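Local atomic coordinates of 3-oxo-tetronate kinase (Haemophilus influenzae, PDB entry 1YZY), a protein that catalyses the ATP-dependent phosphorylation of 3-oxo-tetronate to 3-oxo-tetronate 4-phosphate, as a member of the four-carbon acid sugar kinase family. Residues R64-L69 with L101-E106; Y169-V172 with S177-Q180; V199-L204 with G224-A229; A330-F335 with S358-Q363; P378-L383 with A393-N398. All blocks are in the same frame, centred on the assembly; numbering follows the deposited sequence.

Interaction 1: residues R64-L69 with L101-E106; sequences RAYQWL and LDELNE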
# COMPACT_ATOMS: atom_id res chain seq x y z
N ARG A 64 19.29 -2.43 -0.15
CA ARG A 64 19.09 -3.56 -1.05
C ARG A 64 17.96 -3.23 -2.01
O ARG A 64 18.02 -3.59 -3.19
CB ARG A 64 18.76 -4.83 -0.27
CG ARG A 64 19.99 -5.57 0.25
CD ARG A 64 19.61 -6.66 1.25
NE ARG A 64 18.57 -7.55 0.73
CZ ARG A 64 17.53 -7.99 1.43
NH1 ARG A 64 17.37 -7.63 2.70
NH2 ARG A 64 16.64 -8.80 0.86
N ALA A 65 16.92 -2.57 -1.49
CA ALA A 65 15.77 -2.17 -2.30
C ALA A 65 16.24 -1.19 -3.37
O ALA A 65 15.83 -1.28 -4.53
CB ALA A 65 14.69 -1.54 -1.43
N TYR A 66 17.10 -0.27 -2.95
CA TYR A 66 17.66 0.75 -3.83
C TYR A 66 18.51 0.13 -4.93
O TYR A 66 18.45 0.56 -6.09
CB TYR A 66 18.52 1.73 -3.02
CG TYR A 66 19.56 2.46 -3.85
CD1 TYR A 66 19.20 3.54 -4.65
CD2 TYR A 66 20.88 2.01 -3.90
CE1 TYR A 66 20.14 4.16 -5.49
CE2 TYR A 66 21.82 2.62 -4.74
CZ TYR A 66 21.44 3.69 -5.53
OH TYR A 66 22.36 4.29 -6.36
N GLN A 67 19.35 -0.82 -4.56
CA GLN A 67 20.24 -1.47 -5.52
C GLN A 67 19.43 -2.19 -6.59
O GLN A 67 19.78 -2.15 -7.77
CB GLN A 67 21.19 -2.43 -4.81
CG GLN A 67 22.29 -2.99 -5.69
CD GLN A 67 23.18 -1.92 -6.28
OE1 GLN A 67 23.62 -2.02 -7.43
NE2 GLN A 67 23.49 -0.90 -5.49
N TRP A 68 18.34 -2.82 -6.17
CA TRP A 68 17.48 -3.52 -7.10
C TRP A 68 16.77 -2.51 -8.00
O TRP A 68 16.82 -2.62 -9.22
CB TRP A 68 16.44 -4.38 -6.36
CG TRP A 68 15.65 -5.24 -7.30
CD1 TRP A 68 16.01 -6.46 -7.77
CD2 TRP A 68 14.40 -4.91 -7.92
NE1 TRP A 68 15.06 -6.92 -8.65
CE2 TRP A 68 14.07 -5.99 -8.76
CE3 TRP A 68 13.54 -3.81 -7.84
CZ2 TRP A 68 12.90 -6.00 -9.53
CZ3 TRP A 68 12.38 -3.82 -8.61
CH2 TRP A 68 12.07 -4.91 -9.44
N LEU A 69 16.08 -1.54 -7.39
CA LEU A 69 15.39 -0.50 -8.15
C LEU A 69 16.36 0.13 -9.16
O LEU A 69 15.98 0.39 -10.31
CB LEU A 69 14.83 0.57 -7.20
CG LEU A 69 13.63 0.12 -6.33
CD1 LEU A 69 13.52 1.01 -5.12
CD2 LEU A 69 12.32 0.11 -7.12
N LEU A 101 21.35 8.78 1.12
CA LEU A 101 22.08 9.95 0.64
C LEU A 101 23.53 9.60 0.38
O LEU A 101 24.09 9.98 -0.64
CB LEU A 101 21.99 11.09 1.67
CG LEU A 101 20.71 11.94 1.64
CD1 LEU A 101 20.68 12.86 2.84
CD2 LEU A 101 20.64 12.74 0.34
N ASP A 102 24.12 8.86 1.31
CA ASP A 102 25.51 8.43 1.18
C ASP A 102 25.72 7.58 -0.07
O ASP A 102 26.63 7.84 -0.86
CB ASP A 102 25.93 7.64 2.41
CG ASP A 102 26.11 8.51 3.63
OD1 ASP A 102 26.41 9.72 3.47
OD2 ASP A 102 25.95 7.99 4.75
N GLU A 103 24.91 6.54 -0.20
CA GLU A 103 25.01 5.64 -1.34
C GLU A 103 24.89 6.39 -2.65
O GLU A 103 25.58 6.08 -3.63
CB GLU A 103 23.94 4.55 -1.24
CG GLU A 103 23.80 3.66 -2.46
CD GLU A 103 25.06 2.89 -2.83
OE1 GLU A 103 25.81 2.48 -1.92
OE2 GLU A 103 25.30 2.69 -4.04
N LEU A 104 24.02 7.39 -2.67
CA LEU A 104 23.77 8.19 -3.86
C LEU A 104 24.78 9.30 -4.18
O LEU A 104 24.76 9.85 -5.28
CB LEU A 104 22.36 8.79 -3.80
CG LEU A 104 21.21 7.85 -4.17
CD1 LEU A 104 19.89 8.41 -3.71
CD2 LEU A 104 21.20 7.62 -5.68
N ASN A 105 25.66 9.63 -3.23
CA ASN A 105 26.65 10.70 -3.43
C ASN A 105 25.94 12.06 -3.50
O ASN A 105 26.36 12.97 -4.22
CB ASN A 105 27.46 10.48 -4.71
CG ASN A 105 28.78 9.80 -4.44
OD1 ASN A 105 29.37 9.95 -3.37
ND2 ASN A 105 29.27 9.06 -5.43
N GLU A 106 24.85 12.16 -2.76
CA GLU A 106 24.04 13.37 -2.68
C GLU A 106 24.14 13.87 -1.24
O GLU A 106 24.49 13.11 -0.33
CB GLU A 106 22.59 13.04 -3.02
CG GLU A 106 22.39 12.58 -4.45
CD GLU A 106 22.58 13.70 -5.45
OE1 GLU A 106 21.70 14.57 -5.53
OE2 GLU A 106 23.61 13.71 -6.15

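Interaction 2: residues Y169-V172 with S177-Q180; sequences YADV and SRVQ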
# COMPACT_ATOMS: atom_id res chain seq x y z
N TYR A 169 5.89 28.36 4.74
CA TYR A 169 4.69 28.60 3.94
C TYR A 169 4.83 29.84 3.07
O TYR A 169 4.63 29.79 1.85
CB TYR A 169 3.50 28.75 4.90
CG TYR A 169 2.23 29.30 4.27
CD1 TYR A 169 1.39 28.47 3.51
CD2 TYR A 169 1.88 30.64 4.42
CE1 TYR A 169 0.22 28.97 2.94
CE2 TYR A 169 0.71 31.15 3.85
CZ TYR A 169 -0.11 30.31 3.11
OH TYR A 169 -1.27 30.80 2.56
N ALA A 170 5.15 30.96 3.72
CA ALA A 170 5.31 32.24 3.05
C ALA A 170 6.17 32.17 1.80
O ALA A 170 5.96 32.93 0.85
CB ALA A 170 5.88 33.26 4.02
N ASP A 171 7.15 31.27 1.80
CA ASP A 171 8.03 31.09 0.65
C ASP A 171 7.51 30.08 -0.35
O ASP A 171 7.83 30.16 -1.54
CB ASP A 171 9.42 30.65 1.10
CG ASP A 171 10.17 31.76 1.80
OD1 ASP A 171 10.65 32.68 1.11
OD2 ASP A 171 10.30 31.70 3.04
N VAL A 172 6.80 29.06 0.12
CA VAL A 172 6.28 28.06 -0.80
C VAL A 172 5.23 28.70 -1.70
O VAL A 172 5.21 28.47 -2.92
CB VAL A 172 5.67 26.82 -0.06
CG1 VAL A 172 5.37 25.71 -1.05
CG2 VAL A 172 6.61 26.31 1.01
N SER A 177 10.48 28.16 -8.19
CA SER A 177 11.76 28.86 -8.26
C SER A 177 12.20 29.44 -6.92
O SER A 177 13.38 29.38 -6.57
CB SER A 177 11.71 29.98 -9.31
OG SER A 177 11.61 29.44 -10.61
N ARG A 178 11.26 30.02 -6.19
CA ARG A 178 11.57 30.59 -4.88
C ARG A 178 11.96 29.48 -3.90
O ARG A 178 12.79 29.68 -3.02
CB ARG A 178 10.36 31.37 -4.34
CG ARG A 178 10.50 31.86 -2.90
CD ARG A 178 11.73 32.75 -2.72
NE ARG A 178 11.96 33.09 -1.31
CZ ARG A 178 13.14 33.46 -0.82
NH1 ARG A 178 14.21 33.56 -1.60
NH2 ARG A 178 13.27 33.65 0.49
N VAL A 179 11.30 28.33 -4.03
CA VAL A 179 11.59 27.18 -3.17
C VAL A 179 13.01 26.71 -3.43
O VAL A 179 13.73 26.39 -2.50
CB VAL A 179 10.57 26.04 -3.40
CG1 VAL A 179 10.97 24.80 -2.63
CG2 VAL A 179 9.19 26.49 -2.95
N GLN A 180 13.40 26.67 -4.70
CA GLN A 180 14.75 26.25 -5.07
C GLN A 180 15.80 27.23 -4.55
O GLN A 180 16.96 26.85 -4.32
CB GLN A 180 14.87 26.11 -6.58
CG GLN A 180 13.96 25.04 -7.15
CD GLN A 180 14.03 24.94 -8.66
OE1 GLN A 180 13.50 24.00 -9.25
NE2 GLN A 180 14.68 25.91 -9.30

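Interaction 3: residues V199-L204 with G224-A229; sequences VDNSQL and GAYMAA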
# COMPACT_ATOMS: atom_id res chain seq x y z
N VAL A 199 -0.14 23.75 4.14
CA VAL A 199 -1.41 23.78 4.85
C VAL A 199 -2.54 23.61 3.83
O VAL A 199 -3.71 23.45 4.20
CB VAL A 199 -1.61 25.10 5.62
CG1 VAL A 199 -0.72 25.12 6.84
CG2 VAL A 199 -1.31 26.30 4.72
N ASP A 200 -2.15 23.60 2.56
CA ASP A 200 -3.05 23.46 1.43
C ASP A 200 -2.34 22.60 0.38
O ASP A 200 -1.13 22.66 0.23
CB ASP A 200 -3.34 24.85 0.86
CG ASP A 200 -4.23 24.81 -0.34
OD1 ASP A 200 -3.71 24.90 -1.46
OD2 ASP A 200 -5.46 24.67 -0.15
N ASN A 201 -3.11 21.81 -0.36
CA ASN A 201 -2.55 20.91 -1.38
C ASN A 201 -1.73 21.53 -2.49
O ASN A 201 -0.88 20.85 -3.07
CB ASN A 201 -3.67 20.05 -1.98
CG ASN A 201 -3.88 18.68 -1.34
OD1 ASN A 201 -4.14 18.58 -0.15
ND2 ASN A 201 -3.75 17.62 -2.13
N SER A 202 -2.00 22.78 -2.84
CA SER A 202 -1.21 23.41 -3.90
C SER A 202 0.26 23.53 -3.51
O SER A 202 1.13 23.64 -4.38
CB SER A 202 -1.79 24.77 -4.30
OG SER A 202 -1.67 25.74 -3.26
N GLN A 203 0.54 23.51 -2.20
CA GLN A 203 1.92 23.60 -1.72
C GLN A 203 2.72 22.35 -2.12
O GLN A 203 3.95 22.42 -2.24
CB GLN A 203 1.97 23.79 -0.21
CG GLN A 203 1.94 25.23 0.27
CD GLN A 203 0.54 25.71 0.57
OE1 GLN A 203 -0.08 26.40 -0.25
NE2 GLN A 203 0.04 25.41 1.76
N LEU A 204 2.05 21.21 -2.24
CA LEU A 204 2.70 19.94 -2.63
C LEU A 204 2.94 19.95 -4.12
O LEU A 204 3.89 19.33 -4.62
CB LEU A 204 1.84 18.73 -2.22
CG LEU A 204 1.67 18.54 -0.71
CD1 LEU A 204 0.60 17.52 -0.44
CD2 LEU A 204 3.01 18.15 -0.07
N GLY A 224 4.45 12.29 -3.28
CA GLY A 224 4.55 11.29 -4.32
C GLY A 224 3.44 11.40 -5.33
O GLY A 224 3.67 11.19 -6.52
N ALA A 225 2.23 11.69 -4.84
CA ALA A 225 1.04 11.86 -5.67
C ALA A 225 1.20 13.02 -6.65
O ALA A 225 0.88 12.90 -7.84
CB ALA A 225 -0.16 12.11 -4.79
N TYR A 226 1.68 14.16 -6.14
CA TYR A 226 1.87 15.32 -6.98
C TYR A 226 3.04 15.18 -7.93
O TYR A 226 3.08 15.84 -8.97
CB TYR A 226 1.95 16.60 -6.14
CG TYR A 226 0.57 17.06 -5.77
CD1 TYR A 226 -0.02 16.69 -4.56
CD2 TYR A 226 -0.20 17.78 -6.67
CE1 TYR A 226 -1.34 17.01 -4.27
CE2 TYR A 226 -1.53 18.11 -6.39
CZ TYR A 226 -2.09 17.72 -5.20
OH TYR A 226 -3.41 18.04 -4.93
N MET A 227 3.99 14.32 -7.57
CA MET A 227 5.14 14.05 -8.44
C MET A 227 4.67 13.19 -9.62
O MET A 227 5.19 13.29 -10.72
CB MET A 227 6.24 13.32 -7.67
CG MET A 227 6.87 14.16 -6.58
SD MET A 227 8.23 13.30 -5.81
CE MET A 227 9.49 13.54 -7.04
N ALA A 228 3.73 12.29 -9.35
CA ALA A 228 3.15 11.44 -10.38
C ALA A 228 2.31 12.32 -11.32
O ALA A 228 2.42 12.22 -12.53
CB ALA A 228 2.26 10.38 -9.73
N ALA A 229 1.49 13.19 -10.74
CA ALA A 229 0.65 14.10 -11.52
C ALA A 229 1.48 15.00 -12.42
O ALA A 229 1.06 15.33 -13.53
CB ALA A 229 -0.26 14.94 -10.61

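Interaction 4: residues A330-F335 with S358-Q363; sequences AIENTF and SSIVVQ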
# COMPACT_ATOMS: atom_id res chain seq x y z
N ALA A 330 -8.22 -24.33 9.23
CA ALA A 330 -9.08 -25.10 8.33
C ALA A 330 -9.52 -24.24 7.16
O ALA A 330 -9.40 -24.64 6.00
CB ALA A 330 -10.28 -25.63 9.09
N ILE A 331 -10.03 -23.05 7.47
CA ILE A 331 -10.50 -22.08 6.48
C ILE A 331 -9.37 -21.60 5.55
O ILE A 331 -9.55 -21.53 4.34
CB ILE A 331 -11.17 -20.86 7.18
CG1 ILE A 331 -12.43 -21.31 7.91
CG2 ILE A 331 -11.52 -19.78 6.17
CD1 ILE A 331 -13.07 -20.25 8.76
N GLU A 332 -8.24 -21.21 6.14
CA GLU A 332 -7.09 -20.74 5.38
C GLU A 332 -6.47 -21.81 4.48
O GLU A 332 -6.08 -21.52 3.35
CB GLU A 332 -6.02 -20.19 6.32
CG GLU A 332 -6.36 -18.85 6.95
CD GLU A 332 -5.36 -18.43 8.01
OE1 GLU A 332 -4.18 -18.85 7.95
OE2 GLU A 332 -5.75 -17.65 8.91
N ASN A 333 -6.31 -23.01 5.01
CA ASN A 333 -5.74 -24.11 4.24
C ASN A 333 -6.67 -24.49 3.09
O ASN A 333 -6.20 -24.87 2.01
CB ASN A 333 -5.52 -25.34 5.13
CG ASN A 333 -4.29 -25.23 6.01
OD1 ASN A 333 -3.24 -24.75 5.57
ND2 ASN A 333 -4.40 -25.70 7.24
N THR A 334 -7.98 -24.41 3.32
CA THR A 334 -8.96 -24.75 2.29
C THR A 334 -8.94 -23.77 1.12
O THR A 334 -8.90 -24.20 -0.04
CB THR A 334 -10.40 -24.86 2.88
OG1 THR A 334 -10.46 -25.94 3.82
CG2 THR A 334 -11.40 -25.13 1.77
N PHE A 335 -9.00 -22.47 1.41
CA PHE A 335 -8.96 -21.46 0.36
C PHE A 335 -7.65 -21.56 -0.41
O PHE A 335 -7.63 -21.46 -1.64
CB PHE A 335 -9.08 -20.05 0.96
CG PHE A 335 -10.49 -19.62 1.27
CD1 PHE A 335 -11.47 -19.64 0.28
CD2 PHE A 335 -10.82 -19.17 2.54
CE1 PHE A 335 -12.76 -19.19 0.55
CE2 PHE A 335 -12.11 -18.73 2.82
CZ PHE A 335 -13.08 -18.74 1.82
N SER A 358 -6.81 -13.10 1.88
CA SER A 358 -6.06 -12.54 0.76
C SER A 358 -4.58 -12.91 0.82
O SER A 358 -3.98 -13.23 -0.20
CB SER A 358 -6.21 -11.01 0.73
OG SER A 358 -7.57 -10.62 0.63
N SER A 359 -4.00 -12.83 2.01
CA SER A 359 -2.58 -13.15 2.20
C SER A 359 -2.28 -14.60 1.85
O SER A 359 -1.31 -14.88 1.14
CB SER A 359 -2.15 -12.86 3.64
OG SER A 359 -2.13 -11.47 3.93
N ILE A 360 -3.11 -15.50 2.37
CA ILE A 360 -2.96 -16.94 2.15
C ILE A 360 -3.05 -17.34 0.67
O ILE A 360 -2.25 -18.16 0.20
CB ILE A 360 -3.97 -17.76 3.02
CG1 ILE A 360 -3.40 -19.13 3.34
CG2 ILE A 360 -5.33 -17.88 2.33
CD1 ILE A 360 -2.30 -19.09 4.38
N VAL A 361 -4.01 -16.75 -0.05
CA VAL A 361 -4.20 -17.03 -1.47
C VAL A 361 -3.05 -16.49 -2.32
O VAL A 361 -2.66 -17.11 -3.32
CB VAL A 361 -5.55 -16.45 -1.98
CG1 VAL A 361 -5.63 -16.50 -3.49
CG2 VAL A 361 -6.70 -17.23 -1.37
N VAL A 362 -2.52 -15.33 -1.97
CA VAL A 362 -1.39 -14.74 -2.68
C VAL A 362 -0.15 -15.57 -2.36
O VAL A 362 0.73 -15.75 -3.21
CB VAL A 362 -1.15 -13.27 -2.23
CG1 VAL A 362 0.22 -12.77 -2.72
CG2 VAL A 362 -2.26 -12.38 -2.76
N GLN A 363 -0.05 -16.03 -1.12
CA GLN A 363 1.07 -16.84 -0.65
C GLN A 363 1.15 -18.16 -1.40
O GLN A 363 2.21 -18.57 -1.87
CB GLN A 363 0.95 -17.11 0.85
CG GLN A 363 2.09 -17.94 1.42
CD GLN A 363 1.98 -18.14 2.91
OE1 GLN A 363 2.63 -17.44 3.69
NE2 GLN A 363 1.17 -19.11 3.32

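Interaction 5: residues P378-L383 with A393-N398; sequences PGVPWL and ALKSGN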
# COMPACT_ATOMS: atom_id res chain seq x y z
N PRO A 378 -11.91 2.64 -2.90
CA PRO A 378 -10.73 3.20 -2.24
C PRO A 378 -10.03 2.10 -1.44
O PRO A 378 -10.64 1.48 -0.56
CB PRO A 378 -11.32 4.27 -1.32
CG PRO A 378 -12.55 4.71 -2.05
CD PRO A 378 -13.13 3.38 -2.51
N GLY A 379 -8.77 1.85 -1.78
CA GLY A 379 -8.00 0.82 -1.10
C GLY A 379 -8.07 -0.54 -1.76
O GLY A 379 -7.39 -1.47 -1.33
N VAL A 380 -8.89 -0.67 -2.81
CA VAL A 380 -9.02 -1.94 -3.51
C VAL A 380 -8.80 -1.84 -5.02
O VAL A 380 -9.75 -1.74 -5.79
CB VAL A 380 -10.41 -2.60 -3.27
CG1 VAL A 380 -10.38 -4.05 -3.70
CG2 VAL A 380 -10.81 -2.49 -1.81
N PRO A 381 -7.53 -1.77 -5.46
CA PRO A 381 -7.29 -1.69 -6.91
C PRO A 381 -7.25 -3.09 -7.55
O PRO A 381 -7.23 -4.11 -6.84
CB PRO A 381 -5.92 -1.02 -6.97
CG PRO A 381 -5.23 -1.57 -5.77
CD PRO A 381 -6.30 -1.47 -4.71
N TRP A 382 -7.30 -3.14 -8.87
CA TRP A 382 -7.20 -4.41 -9.58
C TRP A 382 -5.71 -4.68 -9.68
O TRP A 382 -4.92 -3.74 -9.88
CB TRP A 382 -7.82 -4.32 -10.98
CG TRP A 382 -9.20 -4.90 -11.04
CD1 TRP A 382 -10.36 -4.23 -11.32
CD2 TRP A 382 -9.56 -6.25 -10.76
NE1 TRP A 382 -11.43 -5.09 -11.22
CE2 TRP A 382 -10.97 -6.34 -10.87
CE3 TRP A 382 -8.84 -7.41 -10.41
CZ2 TRP A 382 -11.67 -7.53 -10.66
CZ3 TRP A 382 -9.54 -8.60 -10.20
CH2 TRP A 382 -10.94 -8.65 -10.32
N LEU A 383 -5.32 -5.94 -9.54
CA LEU A 383 -3.91 -6.31 -9.60
C LEU A 383 -3.65 -7.35 -10.68
O LEU A 383 -4.57 -7.93 -11.24
CB LEU A 383 -3.47 -6.90 -8.25
CG LEU A 383 -3.69 -6.15 -6.93
CD1 LEU A 383 -3.41 -7.09 -5.74
CD2 LEU A 383 -2.78 -4.93 -6.86
N ALA A 393 -8.17 -9.16 -6.81
CA ALA A 393 -8.78 -8.02 -6.15
C ALA A 393 -8.84 -8.44 -4.69
O ALA A 393 -9.64 -9.29 -4.31
CB ALA A 393 -10.19 -7.76 -6.68
N LEU A 394 -7.94 -7.87 -3.89
CA LEU A 394 -7.84 -8.19 -2.47
C LEU A 394 -8.57 -7.15 -1.63
O LEU A 394 -8.12 -6.01 -1.50
CB LEU A 394 -6.36 -8.26 -2.08
CG LEU A 394 -5.46 -8.97 -3.10
CD1 LEU A 394 -4.00 -8.84 -2.70
CD2 LEU A 394 -5.86 -10.44 -3.25
N LYS A 395 -9.71 -7.55 -1.07
CA LYS A 395 -10.51 -6.64 -0.26
C LYS A 395 -10.44 -6.89 1.24
O LYS A 395 -11.05 -7.83 1.74
CB LYS A 395 -11.98 -6.69 -0.70
CG LYS A 395 -12.88 -5.65 -0.02
CD LYS A 395 -14.29 -6.16 0.21
CE LYS A 395 -14.36 -7.14 1.39
NZ LYS A 395 -14.78 -6.49 2.66
N SER A 396 -9.75 -6.02 1.97
CA SER A 396 -9.68 -6.16 3.43
C SER A 396 -11.14 -5.96 3.90
O SER A 396 -12.01 -5.49 3.15
CB SER A 396 -8.69 -5.17 4.05
OG SER A 396 -7.56 -5.85 4.59
N GLY A 397 -11.40 -6.44 5.11
CA GLY A 397 -12.77 -6.47 5.63
C GLY A 397 -13.56 -5.16 5.67
O GLY A 397 -14.78 -5.19 5.59
N ASN A 398 -12.89 -4.02 5.78
CA ASN A 398 -13.61 -2.76 5.87
C ASN A 398 -13.89 -1.99 4.58
O ASN A 398 -14.82 -1.18 4.54
CB ASN A 398 -12.91 -1.83 6.86
CG ASN A 398 -13.20 -2.20 8.30
OD1 ASN A 398 -14.24 -2.78 8.62
ND2 ASN A 398 -12.28 -1.84 9.19
O HOH W 1 -6.54 -5.64 -4.49

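Interaction 1: residues R64-L69 with L101-E106
The ring of Tyr66 overlaps two consecutive side chains of the facing helix, Glu103 near its CE2 and Leu104 near CE1 and OH, both meeting the ring obliquely. It reaches them because CG stands anti to the backbone N (chi1 157°), which sends the ring out from helix 55-71 across the gap; the backbones themselves stay well apart, the CA of Tyr66 lying 9.2 Å from the CA of Glu103. Toward Leu104 one methyl does the work: CD2 lies 3.6 Å from Tyr66 CE1 and is equally close to the phenolic OH. The chain of Glu103 bends at chi2 (60°), and this turns its carboxylate back toward the tyrosine, with OE2 3.6 Å from Tyr66 CE2 and the carboxylate plane 50° from that of the ring; the still closer approach of Glu103 CG to the ring is doubtful. No hydrogen bond crosses the contact, and Gln67 adds little, its NE2 being 4.3 Å from Glu103 OE2. The second helix stops just beyond the touching residues: Asn105 takes a positive phi and, with backbone bonds closing the last turn, completes a Schellman motif. In the sugar-binding N-terminal domain, this contact bridges the end of helix 93-104 and the C-terminal half of helix 55-71. Beneath it, Tyr66 rests on Ile5 of strand 3-6 and meets Phe77 edge-to-face, while Leu104 packs on Leu216 of strand 216-219.

Interaction 2: residues Y169-V172 with S177-Q180
Arg178 grips Asp171 side-on, using NE and NH2 together, yet both nitrogens converge on a single carboxylate oxygen. Arg178 NE lies 2.8 Å from Asp171 OD1 and Arg178 NH2 2.9 Å from the same atom, with N-H...O angles of 145° and 141°, so this salt bridge consists of two moderately bent hydrogen bonds. OD1 sits at the guanidinium edge, close to its plane. Seen from the acid the fit is less regular: both donors come from the same face of the carboxylate, NE on the anti side and NH2 from above the plane, and the two flat groups are turned 48° against each other. The arginine chain, bent at chi2, passes the backbone of Asp171 on its way to the acid, its CG 3.4 Å from Asp171 O. Inward of the ion pair the contact becomes apolar. Val179 CG2 lies 3.9 Å from Val172 CA and 4.3 Å from Val172 CG1, a looser touch between two buried valines. Val179 continues onto Val206 and Ala210 of helix 202-210, and Val172 onto Gln203 of that helix. The short helix 169-172 is thus fastened to the start of helix 176-188 by charge on the outside and valines within. With two N-H groups sharing OD1, the carboxylate is probably held in its ionised form and the rotation of the guanidinium is restrained.

Interaction 3: residues V199-L204 with G224-A229
Tyr226 leaves helix 221-232 with CB 3.7 Å from the carbonyl Leu204 O, so the start of its side chain already lies against the opposing backbone. CG is anti to the carbonyl carbon (chi1 -81°), and the ring carries on past Leu204, whose CB approaches CD1 obliquely at 3.6 Å. Farther out, CE1 and CZ come under the backbone carbonyl of Asn201, its O standing 3.9 Å above the ring plane and displaced toward the rim. The phenolic OH then accepts an almost straight hydrogen bond from Asn201 ND2, 2.9 Å long with an N-H...O angle of 172°. The amide plane is turned 70° from the ring, and the hydroxyl lies close to that amide plane. Asn201 belongs to the turn leading into helix 202-210, where Asp200 acts as a cap: its OD1 accepts from Ser202 N at 3.1 Å and from Ser202 OG at 2.8 Å. Thus a tyrosine from one helix of the sugar-binding domain spans the beginning of another. The other end of the Asn201 amide is held as well, OD1 accepting from Val117 N, which fixes the way ND2 faces the tyrosine. Beyond the turn, the tyrosine side chain also touches Glu205 and Ala208 of helix 202-210.

Interaction 4: residues A330-F335 with S358-Q363
Ile360 presses its CG1 against the backbone of the facing helix, 3.6 Å from Glu332 O, and this is the close part of an otherwise loose contact. The isoleucine reaches across because CG1 is anti to the backbone N (chi1 -152°), while CG2 flanks the same carbonyl oxygen at 3.9 Å. Its outer methyl, CD1, runs on to the partly exposed acid and lies 4.0 Å from Glu332 OE1, the two side chains crossing at about a right angle. Buried but more relaxed is the pair that the next residue, Val361, forms with Phe335, about a turn farther along helix 324-345: Val361 CG2 stands 4.4 Å from Phe335 CB and 4.3 Å from Phe335 O, for the phenylalanine ring itself leads away. Val361 and Ile360 extend the interface onto Ala339 and Ala336. The contact thereby joins two helices of the nucleotide-binding C-terminal domain, one of which, helix 355-365, begins among the residues assigned by similarity to ATP binding. One of these, Glu356, has its carboxylate close to that of Glu332, whose OE2 also has a weak hydrogen bond with Ser328 OG. Without hydrogen bonds between them, the segments meet by van der Waals contact, part of it between aliphatic carbons and oxygens.

Interaction 5: residues P378-L383 with A393-N398
One face of the Trp382 indole is covered by the methyl of Ala393, a CH-pi contact in which Ala393 CB stands 3.9 Å from the centroid of the six-membered ring and 19° off its normal. The nearest ring atom is CZ3, at 3.7 Å from CB, and the methyl is offset toward the rim. The indole NE1 donates to Ala408 O, which helps to fix how the ring is turned. Leu383 and Leu394 form an apolar pair, Leu383 CD1 lying 3.6 Å from Leu394 CD1 with the two chains crossing at about a right angle. Val380 packs instead on the backbone, its CG1 3.7 Å from Leu394 O. No direct hydrogen bond links the segments here. In its place a water donates to Pro381 O at 2.9 Å and accepts from Leu394 N at 2.7 Å. The strand axes run 155° apart in direction and 6.2 Å from each other, wider than directly bonded neighbours, while farther along Leu383 pairs with Leu392. Lys395 bends away from Val380, and its NZ bonds Ser396 O, Gln262 and Thr259. The arrangement is a beta hairpin, strands 380-385 and 391-395, whose strands are separated near the open end with a water bridging them, where the chain runs into Gly397, an ATP-binding residue by similarity.

How the interactions relate
Interactions 1, 2 and 3 belong to the sugar-binding domain, interactions 4 and 5 to the nucleotide-binding domain. Interactions 2 and 3 adjoin: Tyr169 and Val172 of the first pack on Val199 and Gln203 of the second. Interactions 4 and 5 likewise touch, Ser358 and Val362 lying against Leu394. All five are partly buried, but four of seven touching residues are buried in interaction 5 and one of four in interaction 1. Interaction 5 couples strands; the others join helices or helix ends. A salt bridge marks outlying interaction 2, a single side-chain hydrogen bond interaction 3, and van der Waals contacts without cross-segment hydrogen bonds interactions 1 and 4, while interaction 5 adds a water bridge.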